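Local atomic coordinates of pyruvate formate-lyase 2 (Archaeoglobus fulgidus, PDB entry 2F3O), a protein that is a glycyl radical enzyme of unknown function, probably a lyase related to pyruvate formate-lyase and glycerol dehydratase. Residues A[306-311]-A[365-370]; A[358-363]-A[389-394]. All blocks are in the same frame, centred on the assembly; numbering follows the deposited sequence.

Overall arrangement
Contacts 1 and 2 lie about 12 Å apart between centres and interleave along the chain. Residues 306-311 lie at the C-terminal part of helix 297-310 and residues 358-363 at that of helix 350-362; residues 365-370 lead into strand 368-373, and residues 389-394 take in the last residues of helix 379-390 and the turn after it. Strand 368-373 belongs to a mixed five-stranded sheet, parallel to neighbours 334-338 and 396-400, and helices 350-362 and 379-390 make consecutive beta-alpha-beta crossovers. Helix 350-362 joins the contacts: Thr359 packs on Val369, Leu362 on Trp308 and Ile309. Buried contact 1 approaches the predicted radical glycine through Asn368; contact 2, at the surface, joins the crossover helix ends.

Contact 1. Residues A[306-311]-A[365-370]; sequences NLWIKT and RQPNVH
Trp308 and Pro367 form the apolar heart of this contact, their side chains crossing at roughly a right angle. Pro367 CG sits over one face of the indole in a CH-pi contact, 3.4 Å from the centroid of the Trp308 five-membered ring and 15° off its normal. Val369 CG1 approaches the same ring obliquely, 4.3 Å from Trp308 NE1, whose hydrogen bond goes to Thr359. Replacing the indole by an alanine is likely to strip Pro367 CG of the ring face it rests on and Thr359 OG1 of the N-H it receives.

The polar bonds stay within each side or run elsewhere. With OG1 lodged between its backbone N and carbonyl carbon (chi1 81°), Thr311 turns back to bond Trp308 O at 3.1 Å, and the same OG1 packs 3.5 Å from Gln366 CB. Gln366, bent at chi2, lays its CG over the face of the Arg365 guanidinium and reaches Asn332 with NE2; Arg365 itself bonds the carbonyls of Ile314 and Gln329.

Helix 297-310 thus packs against the entry to strand 368-373. At that entry Asn368 ND2 bonds the carbonyl of Gly752, the predicted radical glycine, as suits a barrel strand lining a glycyl radical active site.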
loop_
_atom_site.group_PDB
_atom_site.type_symbol
_atom_site.label_atom_id
_atom_site.label_comp_id
_atom_site.label_asym_id
_atom_site.label_seq_id
_atom_site.Cartn_x
_atom_site.Cartn_y
_atom_site.Cartn_z
ATOM N N ASN A 306 18.214 43.923 12.119
ATOM C CA ASN A 306 16.921 43.954 12.772
ATOM C C ASN A 306 16.357 42.563 13.048
ATOM O O ASN A 306 15.815 42.309 14.127
ATOM C CB ASN A 306 15.954 44.705 11.883
ATOM C CG ASN A 306 14.806 45.312 12.651
ATOM O OD1 ASN A 306 14.294 44.766 13.630
ATOM N ND2 ASN A 306 14.395 46.462 12.204
ATOM N N LEU A 307 16.483 41.682 12.056
ATOM C CA LEU A 307 16.080 40.281 12.179
ATOM C C LEU A 307 16.874 39.558 13.282
ATOM O O LEU A 307 16.278 38.953 14.182
ATOM C CB LEU A 307 16.300 39.581 10.843
ATOM C CG LEU A 307 15.391 38.469 10.313
ATOM C CD1 LEU A 307 16.179 37.691 9.282
ATOM C CD2 LEU A 307 14.923 37.539 11.380
ATOM N N TRP A 308 18.206 39.630 13.200
ATOM C CA TRP A 308 19.074 39.018 14.194
ATOM C C TRP A 308 18.681 39.475 15.580
ATOM O O TRP A 308 18.483 38.649 16.470
ATOM C CB TRP A 308 20.524 39.403 13.947
ATOM C CG TRP A 308 21.406 38.416 13.203
ATOM C CD1 TRP A 308 22.637 37.971 13.603
ATOM C CD2 TRP A 308 21.163 37.806 11.922
ATOM N NE1 TRP A 308 23.156 37.099 12.674
ATOM C CE2 TRP A 308 22.280 36.993 11.628
ATOM C CE3 TRP A 308 20.110 37.861 10.998
ATOM C CZ2 TRP A 308 22.370 36.247 10.464
ATOM C CZ3 TRP A 308 20.202 37.114 9.841
ATOM C CH2 TRP A 308 21.322 36.321 9.581
ATOM N N ILE A 309 18.525 40.788 15.739
ATOM C CA ILE A 309 18.186 41.388 17.037
ATOM C C ILE A 309 16.818 40.945 17.572
ATOM O O ILE A 309 16.648 40.740 18.784
ATOM C CB ILE A 309 18.312 42.954 17.010
ATOM C CG1 ILE A 309 19.777 43.367 16.912
ATOM C CG2 ILE A 309 17.732 43.609 18.264
ATOM C CD1 ILE A 309 19.993 44.840 16.888
ATOM N N LYS A 310 15.858 40.743 16.674
ATOM C CA LYS A 310 14.529 40.353 17.126
ATOM C C LYS A 310 14.456 38.955 17.713
ATOM O O LYS A 310 13.693 38.746 18.641
ATOM C CB LYS A 310 13.458 40.601 16.065
ATOM C CG LYS A 310 13.126 42.080 15.933
ATOM C CD LYS A 310 11.783 42.343 15.292
ATOM C CE LYS A 310 10.701 42.417 16.345
ATOM N NZ LYS A 310 9.669 43.437 16.025
ATOM N N THR A 311 15.290 38.024 17.245
ATOM C CA THR A 311 15.307 36.665 17.821
ATOM C C THR A 311 15.790 36.595 19.277
ATOM O O THR A 311 15.752 35.533 19.892
ATOM C CB THR A 311 16.135 35.670 17.001
ATOM O OG1 THR A 311 17.519 35.834 17.314
ATOM C CG2 THR A 311 15.915 35.874 15.512
ATOM N N ARG A 365 23.263 36.879 22.213
ATOM C CA ARG A 365 23.049 35.448 22.452
ATOM C C ARG A 365 22.304 34.750 21.316
ATOM O O ARG A 365 22.373 33.526 21.183
ATOM C CB ARG A 365 22.325 35.195 23.781
ATOM C CG ARG A 365 20.909 35.737 23.853
ATOM C CD ARG A 365 20.141 35.281 25.115
ATOM N NE ARG A 365 19.293 34.094 24.917
ATOM C CZ ARG A 365 18.067 34.109 24.389
ATOM N NH1 ARG A 365 17.528 35.239 23.962
ATOM N NH2 ARG A 365 17.377 32.984 24.262
ATOM N N GLN A 366 21.598 35.524 20.495
ATOM C CA GLN A 366 20.727 34.914 19.518
ATOM C C GLN A 366 20.520 35.633 18.195
ATOM O O GLN A 366 20.186 36.820 18.176
ATOM C CB GLN A 366 19.307 34.699 20.085
ATOM C CG GLN A 366 19.081 33.523 21.021
ATOM C CD GLN A 366 19.219 32.176 20.369
ATOM O OE1 GLN A 366 18.968 32.026 19.191
ATOM N NE2 GLN A 366 19.597 31.176 21.148
ATOM N N PRO A 367 20.960 35.001 17.110
ATOM C CA PRO A 367 20.416 33.802 16.527
ATOM C C PRO A 367 21.570 32.801 16.723
ATOM O O PRO A 367 22.707 33.198 17.006
ATOM C CB PRO A 367 20.223 34.164 15.051
ATOM C CG PRO A 367 20.874 35.468 14.871
ATOM C CD PRO A 367 21.699 35.766 16.103
ATOM N N ASN A 368 21.308 31.511 16.638
ATOM C CA ASN A 368 22.419 30.606 16.697
ATOM C C ASN A 368 22.948 30.527 15.304
ATOM O O ASN A 368 22.348 29.877 14.469
ATOM C CB ASN A 368 21.988 29.229 17.168
ATOM C CG ASN A 368 23.126 28.469 17.792
ATOM O OD1 ASN A 368 24.283 28.823 17.610
ATOM N ND2 ASN A 368 22.807 27.431 18.543
ATOM N N VAL A 369 24.053 31.201 15.027
ATOM C CA VAL A 369 24.553 31.193 13.651
ATOM C C VAL A 369 25.491 30.034 13.292
ATOM O O VAL A 369 26.519 29.791 13.937
ATOM C CB VAL A 369 24.968 32.589 13.164
ATOM C CG1 VAL A 369 24.906 33.560 14.316
ATOM C CG2 VAL A 369 26.289 32.574 12.431
ATOM N N HIS A 370 25.095 29.316 12.249
ATOM C CA HIS A 370 25.742 28.087 11.871
ATOM C C HIS A 370 26.353 28.217 10.511
ATOM O O HIS A 370 25.670 28.521 9.540
ATOM C CB HIS A 370 24.722 26.979 11.844
ATOM C CG HIS A 370 24.164 26.648 13.187
ATOM N ND1 HIS A 370 22.973 25.981 13.352
ATOM C CD2 HIS A 370 24.635 26.887 14.432
ATOM C CE1 HIS A 370 22.738 25.810 14.637
ATOM N NE2 HIS A 370 23.729 26.356 15.316
#

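Contact 2. Residues A[358-363]-A[389-394]; sequences VTDRLR and ISSGCN
Arg363 reaches across to Ser391, Gly392 and Cys393 with a long, nearly straight side chain. It is the first residue beyond helix 350-362, and its positive phi (44°) turns the main chain out of the helix. From CB the chain starts with CG anti to the carbonyl carbon and beside the backbone N (chi1 -48°), then runs extended to NE, carrying the guanidinium alongside the last turn of its own helix. CD passes 3.9 Å from Cys393 CA. NE donates to Asp360 O at 3.0 Å, in the plane of that carbonyl, while on the partner side it packs against Cys393 CB. At CZ the flat group rests with one face on the backbone, Cys393 CA lying 3.3 Å above the guanidinium plane and over its centre.

Both terminal nitrogens reach Ser391 O, NH1 at 2.9 Å and NH2 through a weaker bond. NH2 also points almost straight (170°) at Asp360 OD1, 3.0 Å away, meeting it on the syn side and nearly in the guanidinium plane. This salt bridge and the NE bond grip Asp360 side-on and should restrict rotation of the guanidinium. A further weak bond joins NH2 to Ser391 OG, whose principal partner is Glu387 O. Asp360 OD1 also packs on Cys393 CB at 3.6 Å.

Ser391 O lies just past a helix end, where a positive charge is probably favoured. Helix 379-390 closes there in a Schellman motif, with Gly392 as the positive-phi residue, Cys393 N bonded to Ala388 O and Gly392 N to Ile389 O. An arginine from the end of one crossover helix thereby clasps the C-terminal turn of the next, on the outer side of an alpha/beta sheet.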
loop_
_atom_site.group_PDB
_atom_site.type_symbol
_atom_site.label_atom_id
_atom_site.label_comp_id
_atom_site.label_asym_id
_atom_site.label_seq_id
_atom_site.Cartn_x
_atom_site.Cartn_y
_atom_site.Cartn_z
ATOM N N VAL A 358 27.191 41.101 10.295
ATOM C CA VAL A 358 26.156 41.476 11.255
ATOM C C VAL A 358 26.251 40.603 12.505
ATOM O O VAL A 358 26.092 41.095 13.622
ATOM C CB VAL A 358 24.729 41.514 10.626
ATOM C CG1 VAL A 358 24.552 40.421 9.684
ATOM C CG2 VAL A 358 23.643 41.410 11.658
ATOM N N THR A 359 26.595 39.333 12.325
ATOM C CA THR A 359 26.827 38.451 13.459
ATOM C C THR A 359 27.994 38.938 14.313
ATOM O O THR A 359 27.888 38.982 15.539
ATOM C CB THR A 359 27.085 36.997 13.007
ATOM O OG1 THR A 359 25.926 36.496 12.333
ATOM C CG2 THR A 359 27.391 36.117 14.206
ATOM N N ASP A 360 29.076 39.341 13.647
ATOM C CA ASP A 360 30.304 39.770 14.319
ATOM C C ASP A 360 30.087 41.056 15.118
ATOM O O ASP A 360 30.607 41.207 16.239
ATOM C CB ASP A 360 31.434 39.980 13.295
ATOM C CG ASP A 360 32.840 39.936 13.932
ATOM O OD1 ASP A 360 32.954 39.640 15.156
ATOM O OD2 ASP A 360 33.837 40.177 13.194
ATOM N N ARG A 361 29.319 41.970 14.529
ATOM C CA ARG A 361 29.041 43.257 15.137
ATOM C C ARG A 361 28.159 43.093 16.371
ATOM O O ARG A 361 28.433 43.679 17.416
ATOM C CB ARG A 361 28.374 44.193 14.117
ATOM C CG ARG A 361 27.556 45.350 14.731
ATOM C CD ARG A 361 28.431 46.484 15.293
ATOM N NE ARG A 361 27.656 47.680 15.637
ATOM C CZ ARG A 361 27.226 48.585 14.751
ATOM N NH1 ARG A 361 27.484 48.437 13.447
ATOM N NH2 ARG A 361 26.527 49.643 15.172
ATOM N N LEU A 362 27.120 42.273 16.248
ATOM C CA LEU A 362 26.080 42.220 17.257
ATOM C C LEU A 362 26.499 41.507 18.517
ATOM O O LEU A 362 26.188 41.973 19.601
ATOM C CB LEU A 362 24.808 41.584 16.703
ATOM C CG LEU A 362 23.646 42.529 16.371
ATOM C CD1 LEU A 362 24.112 43.946 16.181
ATOM C CD2 LEU A 362 22.851 42.068 15.158
ATOM N N ARG A 363 27.198 40.385 18.371
ATOM C CA ARG A 363 27.618 39.540 19.498
ATOM C C ARG A 363 26.574 39.288 20.571
ATOM O O ARG A 363 26.905 39.297 21.752
ATOM C CB ARG A 363 28.878 40.088 20.149
ATOM C CG ARG A 363 29.898 40.412 19.136
ATOM C CD ARG A 363 31.276 40.407 19.686
ATOM N NE ARG A 363 32.238 40.264 18.601
ATOM C CZ ARG A 363 33.553 40.247 18.781
ATOM N NH1 ARG A 363 34.046 40.366 20.003
ATOM N NH2 ARG A 363 34.364 40.073 17.748
ATOM N N ILE A 389 36.227 34.917 15.020
ATOM C CA ILE A 389 36.381 33.971 16.118
ATOM C C ILE A 389 37.510 34.368 17.051
ATOM O O ILE A 389 37.292 34.466 18.256
ATOM C CB ILE A 389 36.593 32.535 15.598
ATOM C CG1 ILE A 389 35.314 32.021 14.932
ATOM C CG2 ILE A 389 36.932 31.617 16.719
ATOM C CD1 ILE A 389 35.419 30.599 14.410
ATOM N N SER A 390 38.682 34.654 16.477
ATOM C CA SER A 390 39.871 35.093 17.235
ATOM C C SER A 390 39.688 36.385 18.034
ATOM O O SER A 390 40.215 36.512 19.143
ATOM C CB SER A 390 41.073 35.261 16.317
ATOM O OG SER A 390 40.807 36.232 15.329
ATOM N N SER A 391 38.918 37.323 17.483
ATOM C CA SER A 391 38.549 38.540 18.198
ATOM C C SER A 391 37.394 38.321 19.180
ATOM O O SER A 391 36.692 39.259 19.537
ATOM C CB SER A 391 38.224 39.673 17.224
ATOM O OG SER A 391 37.080 39.369 16.453
ATOM N N GLY A 392 37.197 37.079 19.604
ATOM C CA GLY A 392 36.307 36.758 20.709
ATOM C C GLY A 392 34.811 36.911 20.523
ATOM O O GLY A 392 34.098 37.115 21.504
ATOM N N CYS A 393 34.331 36.799 19.287
ATOM C CA CYS A 393 32.900 36.935 19.008
ATOM C C CYS A 393 32.046 35.870 19.671
ATOM O O CYS A 393 30.928 36.168 20.100
ATOM C CB CYS A 393 32.623 36.972 17.509
ATOM S SG CYS A 393 32.823 35.379 16.713
ATOM N N ASN A 394 32.578 34.647 19.740
ATOM C CA ASN A 394 32.013 33.568 20.537
ATOM C C ASN A 394 30.547 33.268 20.259
ATOM O O ASN A 394 29.773 33.030 21.189
ATOM C CB ASN A 394 32.210 33.866 22.029
ATOM C CG ASN A 394 33.660 33.762 22.458
ATOM O OD1 ASN A 394 34.548 33.488 21.635
ATOM N ND2 ASN A 394 33.912 33.971 23.752
#